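Local coordinates for epimerase (PDB 7CJ7), which catalyses the manganese-dependent epimerisation of ketoses at C3, with its highest activity toward L-ribulose, at residues A35-I40 / I243-F248; H188-E193 / G223-A228; R217-T222 / S271-G276. All coordinates share one frame; numbering follows the deposited sequence.

How the contacts relate
Followed from the N terminus, the chain enters contact 1 at 35-40, at the start of the second barrel strand, and returns to it 203 residues later at 243-248, on the eighth; both strands border the first. Contact 2 is nested inside that long loop: 188-193, on the helix after the sixth strand, meets 223-228, which leads into helix 227-236. Contact 3 starts between the halves of contact 2, at 217-222, and ends beyond contact 1, at 271-276 on the last helix, thereby crossing both. Contacts 1 and 3 touch, with Y37 hydrogen-bonded to A275 and S247 to R217. Each contact reaches the bound L-sorbose through one residue: E246, H188 and R217 in turn.

Contact 1: A35-I40 / I243-F248; sequences AGYDYI and ITFESF. With MN (manganese (II) ion), chain D; SOL (L-sorbose), chain C.
Y39 and T244 meet at about a right angle inside the closed eight-stranded parallel TIM barrel, where strands 39-43 and 242-245 both flank strand 8-12. With CG set between its backbone N and carbonyl carbon (chi1 69°), Y39 sends its hydroxyl across to the neighbourhood of the eighth strand. There OH donates a short hydrogen bond of 2.6 Å to T244 OG1, which lies at the ring edge, near the plane of the phenol. The same hydroxyl rests against the strand backbone, 3.2 Å from I243 C. T244 OG1 is gripped by more than this bond, since E41 OE1 and Y209 OH are also hydrogen-bonded to it; the buried threonine oxygen thus links side chains of strands 39-43 and 207-212 to its own. Y39 is further fixed by an edge-to-face stack with H67.

The second pair approaches differently. Y37 and F245 cross obliquely beneath helix 271-285, and the phenol oxygen does the touching: Y37 OH is 3.6 Å from F245 CD2 and 3.7 Å from F245 CB. Its polar need is met by A275 O on that helix, while A278 packs against both aromatic side chains. Strand 39-43 thus reaches strand 242-245 through the hydroxyl pair, and the turn just before it does so through the aromatic pair.

Two residues beyond T244, E246 belongs to the metal site and probably acts as a proton donor/acceptor. T244, close to the metal ligand H211, lies immediately behind this first shell. The extended side chain of E246 places OE2 2.1 Å from the manganese ion, which E152, D185 and H211 also bind. L-Sorbose completes the site, its O2 at 2.1 Å and its O3 at 2.3 Å from the manganese, with E246 OE1 lying 2.8 Å from sorbose O3.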
loop_
_atom_site.group_PDB
_atom_site.type_symbol
_atom_site.label_atom_id
_atom_site.label_comp_id
_atom_site.label_asym_id
_atom_site.label_seq_id
_atom_site.Cartn_x
_atom_site.Cartn_y
_atom_site.Cartn_z
ATOM N N ALA A 35 -18.096 -17.658 16.327
ATOM C CA ALA A 35 -18.307 -16.202 16.161
ATOM C C ALA A 35 -19.663 -15.903 15.498
ATOM O O ALA A 35 -20.097 -14.756 15.573
ATOM C CB ALA A 35 -17.170 -15.624 15.362
ATOM N N GLY A 36 -20.283 -16.879 14.832
ATOM C CA GLY A 36 -21.627 -16.738 14.234
ATOM C C GLY A 36 -21.566 -16.412 12.747
ATOM O O GLY A 36 -22.573 -15.943 12.197
ATOM N N TYR A 37 -20.429 -16.651 12.097
ATOM C CA TYR A 37 -20.301 -16.486 10.627
ATOM C C TYR A 37 -21.122 -17.571 9.911
ATOM O O TYR A 37 -21.350 -18.667 10.476
ATOM C CB TYR A 37 -18.836 -16.501 10.194
ATOM C CG TYR A 37 -18.078 -15.260 10.586
ATOM C CD1 TYR A 37 -18.080 -14.130 9.787
ATOM C CD2 TYR A 37 -17.389 -15.199 11.783
ATOM C CE1 TYR A 37 -17.398 -12.986 10.156
ATOM C CE2 TYR A 37 -16.685 -14.067 12.159
ATOM C CZ TYR A 37 -16.698 -12.949 11.347
ATOM O OH TYR A 37 -16.015 -11.818 11.700
ATOM N N ASP A 38 -21.577 -17.252 8.695
ATOM C CA ASP A 38 -22.296 -18.180 7.788
ATOM C C ASP A 38 -21.299 -19.069 7.037
ATOM O O ASP A 38 -21.640 -20.230 6.743
ATOM C CB ASP A 38 -23.155 -17.407 6.789
ATOM C CG ASP A 38 -24.192 -16.533 7.459
ATOM O OD1 ASP A 38 -24.947 -17.072 8.286
ATOM O OD2 ASP A 38 -24.229 -15.326 7.159
ATOM N N TYR A 39 -20.121 -18.550 6.703
ATOM C CA TYR A 39 -19.124 -19.318 5.917
ATOM C C TYR A 39 -17.715 -18.949 6.361
ATOM O O TYR A 39 -17.505 -17.916 7.019
ATOM C CB TYR A 39 -19.316 -19.101 4.410
ATOM C CG TYR A 39 -18.982 -17.720 3.906
ATOM C CD1 TYR A 39 -17.708 -17.398 3.482
ATOM C CD2 TYR A 39 -19.934 -16.720 3.872
ATOM C CE1 TYR A 39 -17.395 -16.134 3.011
ATOM C CE2 TYR A 39 -19.632 -15.445 3.424
ATOM C CZ TYR A 39 -18.352 -15.139 3.011
ATOM O OH TYR A 39 -18.048 -13.877 2.582
ATOM N N ILE A 40 -16.778 -19.816 6.013
ATOM C CA ILE A 40 -15.319 -19.529 6.107
ATOM C C ILE A 40 -14.788 -19.388 4.682
ATOM O O ILE A 40 -15.235 -20.133 3.792
ATOM C CB ILE A 40 -14.594 -20.631 6.891
ATOM C CG1 ILE A 40 -13.102 -20.310 7.000
ATOM C CG2 ILE A 40 -14.840 -21.988 6.256
ATOM C CD1 ILE A 40 -12.470 -20.779 8.261
ATOM N N ILE A 243 -19.964 -11.219 2.129
ATOM C CA ILE A 243 -19.145 -10.173 2.803
ATOM C C ILE A 243 -18.217 -10.900 3.771
ATOM O O ILE A 243 -18.743 -11.493 4.733
ATOM C CB ILE A 243 -20.053 -9.164 3.529
ATOM C CG1 ILE A 243 -21.046 -8.513 2.561
ATOM C CG2 ILE A 243 -19.202 -8.143 4.271
ATOM C CD1 ILE A 243 -22.045 -7.582 3.230
ATOM N N THR A 244 -16.914 -10.900 3.502
ATOM C CA THR A 244 -15.888 -11.588 4.327
ATOM C C THR A 244 -15.092 -10.563 5.128
ATOM O O THR A 244 -14.565 -9.609 4.526
ATOM C CB THR A 244 -14.870 -12.375 3.493
ATOM O OG1 THR A 244 -15.525 -13.266 2.598
ATOM C CG2 THR A 244 -13.916 -13.170 4.353
ATOM N N PHE A 245 -15.003 -10.764 6.439
ATOM C CA PHE A 245 -14.042 -10.037 7.295
ATOM C C PHE A 245 -12.655 -10.617 7.024
ATOM O O PHE A 245 -12.452 -11.848 7.117
ATOM C CB PHE A 245 -14.420 -10.137 8.771
ATOM C CG PHE A 245 -13.328 -9.647 9.686
ATOM C CD1 PHE A 245 -12.802 -8.372 9.548
ATOM C CD2 PHE A 245 -12.811 -10.466 10.671
ATOM C CE1 PHE A 245 -11.780 -7.928 10.378
ATOM C CE2 PHE A 245 -11.798 -10.019 11.504
ATOM C CZ PHE A 245 -11.293 -8.752 11.365
ATOM N N GLU A 246 -11.719 -9.729 6.709
ATOM C CA GLU A 246 -10.325 -10.087 6.394
ATOM C C GLU A 246 -9.397 -9.272 7.295
ATOM O O GLU A 246 -9.578 -8.041 7.408
ATOM C CB GLU A 246 -10.044 -9.845 4.916
ATOM C CG GLU A 246 -8.666 -10.294 4.498
ATOM C CD GLU A 246 -8.528 -10.421 2.993
ATOM O OE1 GLU A 246 -8.222 -11.531 2.505
ATOM O OE2 GLU A 246 -8.739 -9.412 2.320
ATOM N N SER A 247 -8.429 -9.939 7.911
ATOM C CA SER A 247 -7.511 -9.298 8.880
ATOM C C SER A 247 -6.228 -10.114 8.980
ATOM O O SER A 247 -6.300 -11.350 9.000
ATOM C CB SER A 247 -8.181 -9.159 10.226
ATOM O OG SER A 247 -7.358 -8.458 11.132
ATOM N N PHE A 248 -5.093 -9.437 9.073
ATOM C CA PHE A 248 -3.780 -10.109 9.178
ATOM C C PHE A 248 -2.999 -9.506 10.339
ATOM O O PHE A 248 -2.940 -8.263 10.478
ATOM C CB PHE A 248 -3.022 -10.015 7.858
ATOM C CG PHE A 248 -3.755 -10.603 6.683
ATOM C CD1 PHE A 248 -3.719 -11.962 6.429
ATOM C CD2 PHE A 248 -4.489 -9.791 5.833
ATOM C CE1 PHE A 248 -4.414 -12.496 5.355
ATOM C CE2 PHE A 248 -5.179 -10.329 4.765
ATOM C CZ PHE A 248 -5.138 -11.679 4.524
HETATM MN MN MN D . -9.124 -9.109 0.255
HETATM C C1 SOL C . -4.878 -9.609 -0.511
HETATM O O1 SOL C . -4.393 -8.353 -0.097
HETATM C C2 SOL C . -6.337 -9.764 -0.223
HETATM O O2 SOL C . -7.044 -8.784 -0.062
HETATM C C3 SOL C . -6.902 -11.170 -0.084
HETATM O O3 SOL C . -8.301 -11.171 -0.257
HETATM C C4 SOL C . -6.244 -12.134 -1.066
HETATM O O4 SOL C . -6.504 -11.701 -2.402
HETATM C C5 SOL C . -6.728 -13.579 -0.924
HETATM O O5 SOL C . -6.198 -14.361 -1.994
HETATM C C6 SOL C . -6.339 -14.223 0.389
HETATM O O6 SOL C . -6.862 -15.552 0.472
#

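Contact 2: H188-E193 / G223-A228; sequences HMNIEE and GNVDFA. With SOL (L-sorbose), chain C.
N224 reaches N190 chiefly through water: its carbonyl oxygen O stands 4.0 Å from N190 OD1, and a water between them lies 2.6 Å from that OD1. The side chain of N224 turns instead to the dimer partner, where ND2 bonds to N190 O of the second subunit. N190 of this chain does likewise, its ND2 bonding to N190 O of the second subunit, so the two ends of its amide serve different tasks: nitrogen to the neighbouring chain, oxygen to water within its own.

V225 supplies the direct packing. Its CG2 lies 3.8 Å from N190 CB, the methyl slanting against the foot of the asparagine side chain, while CG1, anti to the backbone N (chi1 164°), is carried over the centre of the F227 ring, 3.4 Å above its plane. In the TIM barrel this joins helix 186-192, which follows the sixth strand, to the loop that leads from the seventh strand into helix 227-236.

At D226 a second water bridges the segments, accepting from D226 N and donating to N190 OD1 at 2.8 Å. D226 is the centre of an inverse gamma turn, closed by a weak F227 N to V225 O bond, and is the N-cap of the helix, with OD1 accepting from S229 N.

Two residues before N190, H188 points into the substrate pocket. The N-H of its NE2 is shared between L-sorbose O1, at 2.9 Å and 132°, and O2, at 3.0 Å and a straighter 149°.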
loop_
_atom_site.group_PDB
_atom_site.type_symbol
_atom_site.label_atom_id
_atom_site.label_comp_id
_atom_site.label_asym_id
_atom_site.label_seq_id
_atom_site.Cartn_x
_atom_site.Cartn_y
_atom_site.Cartn_z
ATOM N N HIS A 188 -8.047 -2.207 0.196
ATOM C CA HIS A 188 -7.462 -1.801 -1.107
ATOM C C HIS A 188 -8.112 -0.505 -1.597
ATOM O O HIS A 188 -7.391 0.351 -2.138
ATOM C CB HIS A 188 -7.563 -2.955 -2.103
ATOM C CG HIS A 188 -6.778 -4.146 -1.672
ATOM N ND1 HIS A 188 -5.401 -4.121 -1.577
ATOM C CD2 HIS A 188 -7.169 -5.389 -1.311
ATOM C CE1 HIS A 188 -4.980 -5.309 -1.184
ATOM N NE2 HIS A 188 -6.045 -6.102 -1.019
ATOM N N MET A 189 -9.422 -0.361 -1.408
ATOM C CA MET A 189 -10.190 0.822 -1.867
ATOM C C MET A 189 -9.671 2.062 -1.134
ATOM O O MET A 189 -9.606 3.143 -1.747
ATOM C CB MET A 189 -11.683 0.655 -1.577
ATOM C CG MET A 189 -12.319 -0.493 -2.313
ATOM S SD MET A 189 -14.050 -0.687 -1.844
ATOM C CE MET A 189 -14.734 0.844 -2.481
ATOM N N ASN A 190 -9.312 1.889 0.139
ATOM C CA ASN A 190 -8.851 2.989 1.023
ATOM C C ASN A 190 -7.614 3.646 0.397
ATOM O O ASN A 190 -7.422 4.863 0.574
ATOM C CB ASN A 190 -8.563 2.480 2.437
ATOM C CG ASN A 190 -8.118 3.598 3.350
ATOM O OD1 ASN A 190 -8.847 4.574 3.535
ATOM N ND2 ASN A 190 -6.903 3.499 3.861
ATOM N N ILE A 191 -6.809 2.864 -0.323
ATOM C CA ILE A 191 -5.569 3.356 -0.981
ATOM C C ILE A 191 -5.938 3.978 -2.336
ATOM O O ILE A 191 -5.583 5.146 -2.551
ATOM C CB ILE A 191 -4.529 2.225 -1.088
ATOM C CG1 ILE A 191 -4.109 1.732 0.298
ATOM C CG2 ILE A 191 -3.333 2.655 -1.918
ATOM C CD1 ILE A 191 -3.435 0.379 0.306
ATOM N N GLU A 192 -6.695 3.270 -3.176
ATOM C CA GLU A 192 -6.721 3.512 -4.646
ATOM C C GLU A 192 -7.947 4.320 -5.103
ATOM O O GLU A 192 -7.826 4.993 -6.125
ATOM C CB GLU A 192 -6.645 2.186 -5.401
ATOM C CG GLU A 192 -5.390 1.375 -5.126
ATOM C CD GLU A 192 -4.073 1.958 -5.620
ATOM O OE1 GLU A 192 -4.099 2.951 -6.387
ATOM O OE2 GLU A 192 -3.021 1.422 -5.232
ATOM N N GLU A 193 -9.071 4.281 -4.389
ATOM C CA GLU A 193 -10.373 4.776 -4.907
ATOM C C GLU A 193 -10.581 6.263 -4.583
ATOM O O GLU A 193 -10.116 6.747 -3.522
ATOM C CB GLU A 193 -11.544 3.989 -4.314
ATOM C CG GLU A 193 -11.514 2.513 -4.638
ATOM C CD GLU A 193 -11.975 2.139 -6.034
ATOM O OE1 GLU A 193 -12.701 2.961 -6.662
ATOM O OE2 GLU A 193 -11.641 1.016 -6.482
ATOM N N GLY A 223 -9.024 2.252 12.445
ATOM C CA GLY A 223 -8.204 2.779 11.344
ATOM C C GLY A 223 -8.890 3.931 10.649
ATOM O O GLY A 223 -9.641 4.674 11.314
ATOM N N ASN A 224 -8.674 4.050 9.340
ATOM C CA ASN A 224 -9.058 5.249 8.566
ATOM C C ASN A 224 -10.161 4.944 7.544
ATOM O O ASN A 224 -10.589 5.893 6.844
ATOM C CB ASN A 224 -7.827 5.833 7.883
ATOM C CG ASN A 224 -6.757 6.214 8.877
ATOM O OD1 ASN A 224 -7.063 6.799 9.918
ATOM N ND2 ASN A 224 -5.512 5.884 8.569
ATOM N N VAL A 225 -10.607 3.695 7.409
ATOM C CA VAL A 225 -11.568 3.370 6.315
ATOM C C VAL A 225 -12.906 4.055 6.605
ATOM O O VAL A 225 -13.422 3.934 7.738
ATOM C CB VAL A 225 -11.754 1.864 6.085
ATOM C CG1 VAL A 225 -13.004 1.579 5.270
ATOM C CG2 VAL A 225 -10.533 1.264 5.419
ATOM N N ASP A 226 -13.466 4.715 5.591
ATOM C CA ASP A 226 -14.811 5.331 5.685
ATOM C C ASP A 226 -15.860 4.237 5.470
ATOM O O ASP A 226 -16.409 4.130 4.360
ATOM C CB ASP A 226 -14.979 6.467 4.677
ATOM C CG ASP A 226 -16.204 7.327 4.928
ATOM O OD1 ASP A 226 -17.119 6.854 5.638
ATOM O OD2 ASP A 226 -16.238 8.459 4.397
ATOM N N PHE A 227 -16.139 3.444 6.497
ATOM C CA PHE A 227 -17.143 2.358 6.396
ATOM C C PHE A 227 -18.543 2.943 6.205
ATOM O O PHE A 227 -19.351 2.293 5.520
ATOM C CB PHE A 227 -17.064 1.428 7.605
ATOM C CG PHE A 227 -15.873 0.513 7.559
ATOM C CD1 PHE A 227 -15.760 -0.445 6.567
ATOM C CD2 PHE A 227 -14.860 0.622 8.498
ATOM C CE1 PHE A 227 -14.661 -1.283 6.524
ATOM C CE2 PHE A 227 -13.769 -0.224 8.456
ATOM C CZ PHE A 227 -13.667 -1.167 7.461
ATOM N N ALA A 228 -18.823 4.129 6.744
ATOM C CA ALA A 228 -20.158 4.763 6.622
ATOM C C ALA A 228 -20.482 4.947 5.135
ATOM O O ALA A 228 -21.608 4.595 4.717
ATOM C CB ALA A 228 -20.207 6.072 7.379
HETATM C C1 SOL C . -4.878 -9.609 -0.511
HETATM O O1 SOL C . -4.393 -8.353 -0.097
HETATM C C2 SOL C . -6.337 -9.764 -0.223
HETATM O O2 SOL C . -7.044 -8.784 -0.062
HETATM C C3 SOL C . -6.902 -11.170 -0.084
HETATM O O3 SOL C . -8.301 -11.171 -0.257
HETATM C C4 SOL C . -6.244 -12.134 -1.066
HETATM O O4 SOL C . -6.504 -11.701 -2.402
HETATM C C5 SOL C . -6.728 -13.579 -0.924
HETATM O O5 SOL C . -6.198 -14.361 -1.994
HETATM C C6 SOL C . -6.339 -14.223 0.389
HETATM O O6 SOL C . -6.862 -15.552 0.472
HETATM O O HOH W 1 -11.632 4.945 3.232
HETATM O O HOH W 2 -9.293 6.850 4.724
#

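Contact 3: R217-T222 / S271-G276; sequences RGYLGT and SDDLAG. With SOL (L-sorbose), chain C.
In the substrate-pocket loop after the seventh barrel strand, Y219 lies against helix 271-285, with L274 beneath one face of its ring and D273 at its edge. L274 CD1 makes a CH-pi contact 3.6 Å from the Y219 ring centroid and only 8° off the ring normal. L274 runs out from the helix with CG opposite the backbone N (chi1 176°), which lets its second torsion lay CD1 on the phenol. The helix backbone adds to this packing, with L274 CA 3.7 Å from Y219 CE2.

At the far end of the ring, Y219 OH donates a short 2.6 Å bond to the anti lone pair of D273 OD2, the carboxylate being turned 55° from the ring plane. An alanine in place of Y219 would remove both ring and hydroxyl, and would probably leave D273 without this donor and open a gap above L274.

From Y219 the chain makes a type II turn to T222, whose OG1 donates to Y219 O at 2.8 Å. A water ties the turn to the helix, accepting from L220 N and donating more distantly to L274 O.

Two residues before Y219, R217 faces the sugar: NH1 donates to L-sorbose O1 at 3.0 Å, and NH2 is divided between O1 and O2, the latter at 3.1 Å. The guanidinium also makes a cation-pi contact with Y187.

Because D273 OD2 both accepts the hydrogen bond of the Y219 hydroxyl and forms a salt bridge with K277, its carboxylate is probably ionised, which would make the bond from Y219 charge-assisted.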
loop_
_atom_site.group_PDB
_atom_site.type_symbol
_atom_site.label_atom_id
_atom_site.label_comp_id
_atom_site.label_asym_id
_atom_site.label_seq_id
_atom_site.Cartn_x
_atom_site.Cartn_y
_atom_site.Cartn_z
ATOM N N ARG A 217 -5.511 -3.345 8.360
ATOM C CA ARG A 217 -5.905 -4.784 8.303
ATOM C C ARG A 217 -6.069 -5.363 9.717
ATOM O O ARG A 217 -6.068 -6.608 9.846
ATOM C CB ARG A 217 -4.903 -5.618 7.495
ATOM C CG ARG A 217 -4.422 -4.966 6.204
ATOM C CD ARG A 217 -3.950 -5.958 5.137
ATOM N NE ARG A 217 -5.052 -6.479 4.331
ATOM C CZ ARG A 217 -4.922 -7.057 3.146
ATOM N NH1 ARG A 217 -3.730 -7.239 2.607
ATOM N NH2 ARG A 217 -5.995 -7.455 2.494
ATOM N N GLY A 218 -6.265 -4.509 10.726
ATOM C CA GLY A 218 -6.519 -4.925 12.122
ATOM C C GLY A 218 -7.990 -4.836 12.507
ATOM O O GLY A 218 -8.857 -5.072 11.648
ATOM N N TYR A 219 -8.267 -4.520 13.776
ATOM C CA TYR A 219 -9.643 -4.366 14.313
ATOM C C TYR A 219 -10.431 -3.358 13.462
ATOM O O TYR A 219 -9.937 -2.251 13.177
ATOM C CB TYR A 219 -9.603 -3.917 15.776
ATOM C CG TYR A 219 -9.464 -5.039 16.770
ATOM C CD1 TYR A 219 -8.214 -5.473 17.183
ATOM C CD2 TYR A 219 -10.582 -5.630 17.342
ATOM C CE1 TYR A 219 -8.077 -6.497 18.109
ATOM C CE2 TYR A 219 -10.460 -6.646 18.272
ATOM C CZ TYR A 219 -9.205 -7.088 18.653
ATOM O OH TYR A 219 -9.091 -8.114 19.556
ATOM N N LEU A 220 -11.660 -3.699 13.088
ATOM C CA LEU A 220 -12.536 -2.747 12.365
ATOM C C LEU A 220 -12.843 -1.571 13.301
ATOM O O LEU A 220 -13.161 -1.799 14.491
ATOM C CB LEU A 220 -13.814 -3.445 11.885
ATOM C CG LEU A 220 -13.630 -4.661 10.968
ATOM C CD1 LEU A 220 -14.972 -5.155 10.437
ATOM C CD2 LEU A 220 -12.679 -4.361 9.819
ATOM N N GLY A 221 -12.757 -0.350 12.774
ATOM C CA GLY A 221 -13.136 0.885 13.485
ATOM C C GLY A 221 -11.951 1.558 14.154
ATOM O O GLY A 221 -12.171 2.599 14.781
ATOM N N THR A 222 -10.745 0.985 14.053
ATOM C CA THR A 222 -9.510 1.500 14.714
ATOM C C THR A 222 -8.548 2.071 13.672
ATOM O O THR A 222 -7.367 2.294 14.001
ATOM C CB THR A 222 -8.800 0.416 15.533
ATOM O OG1 THR A 222 -8.245 -0.543 14.630
ATOM C CG2 THR A 222 -9.720 -0.251 16.530
ATOM N N SER A 271 -8.022 -14.171 18.221
ATOM C CA SER A 271 -8.832 -14.423 17.000
ATOM C C SER A 271 -10.324 -14.292 17.324
ATOM O O SER A 271 -11.036 -13.657 16.547
ATOM C CB SER A 271 -8.540 -15.784 16.411
ATOM O OG SER A 271 -7.164 -15.930 16.089
ATOM N N ASP A 272 -10.788 -14.881 18.426
ATOM C CA ASP A 272 -12.236 -14.905 18.772
ATOM C C ASP A 272 -12.733 -13.483 19.048
ATOM O O ASP A 272 -13.820 -13.138 18.587
ATOM C CB ASP A 272 -12.511 -15.827 19.952
ATOM C CG ASP A 272 -12.207 -17.276 19.624
ATOM O OD1 ASP A 272 -12.252 -17.627 18.422
ATOM O OD2 ASP A 272 -11.935 -18.043 20.573
ATOM N N ASP A 273 -11.960 -12.675 19.764
ATOM C CA ASP A 273 -12.358 -11.282 20.093
ATOM C C ASP A 273 -12.427 -10.482 18.788
ATOM O O ASP A 273 -13.427 -9.775 18.540
ATOM C CB ASP A 273 -11.380 -10.650 21.079
ATOM C CG ASP A 273 -11.810 -9.257 21.486
ATOM O OD1 ASP A 273 -12.816 -9.159 22.198
ATOM O OD2 ASP A 273 -11.154 -8.289 21.061
ATOM N N LEU A 274 -11.381 -10.589 17.980
ATOM C CA LEU A 274 -11.276 -9.855 16.698
ATOM C C LEU A 274 -12.468 -10.221 15.809
ATOM O O LEU A 274 -13.143 -9.299 15.339
ATOM C CB LEU A 274 -9.956 -10.204 16.015
ATOM C CG LEU A 274 -9.788 -9.579 14.633
ATOM C CD1 LEU A 274 -9.423 -8.107 14.745
ATOM C CD2 LEU A 274 -8.750 -10.338 13.826
ATOM N N ALA A 275 -12.720 -11.518 15.601
ATOM C CA ALA A 275 -13.754 -12.023 14.665
ATOM C C ALA A 275 -15.159 -11.694 15.183
ATOM O O ALA A 275 -16.022 -11.328 14.372
ATOM C CB ALA A 275 -13.586 -13.504 14.457
ATOM N N GLY A 276 -15.393 -11.826 16.488
ATOM C CA GLY A 276 -16.704 -11.515 17.088
ATOM C C GLY A 276 -17.021 -10.037 16.947
ATOM O O GLY A 276 -18.159 -9.699 16.547
HETATM C C1 SOL C . -4.878 -9.609 -0.511
HETATM O O1 SOL C . -4.393 -8.353 -0.097
HETATM C C2 SOL C . -6.337 -9.764 -0.223
HETATM O O2 SOL C . -7.044 -8.784 -0.062
HETATM C C3 SOL C . -6.902 -11.170 -0.084
HETATM O O3 SOL C . -8.301 -11.171 -0.257
HETATM C C4 SOL C . -6.244 -12.134 -1.066
HETATM O O4 SOL C . -6.504 -11.701 -2.402
HETATM C C5 SOL C . -6.728 -13.579 -0.924
HETATM O O5 SOL C . -6.198 -14.361 -1.994
HETATM C C6 SOL C . -6.339 -14.223 0.389
HETATM O O6 SOL C . -6.862 -15.552 0.472
HETATM O O HOH W 3 -12.841 -6.171 14.417
#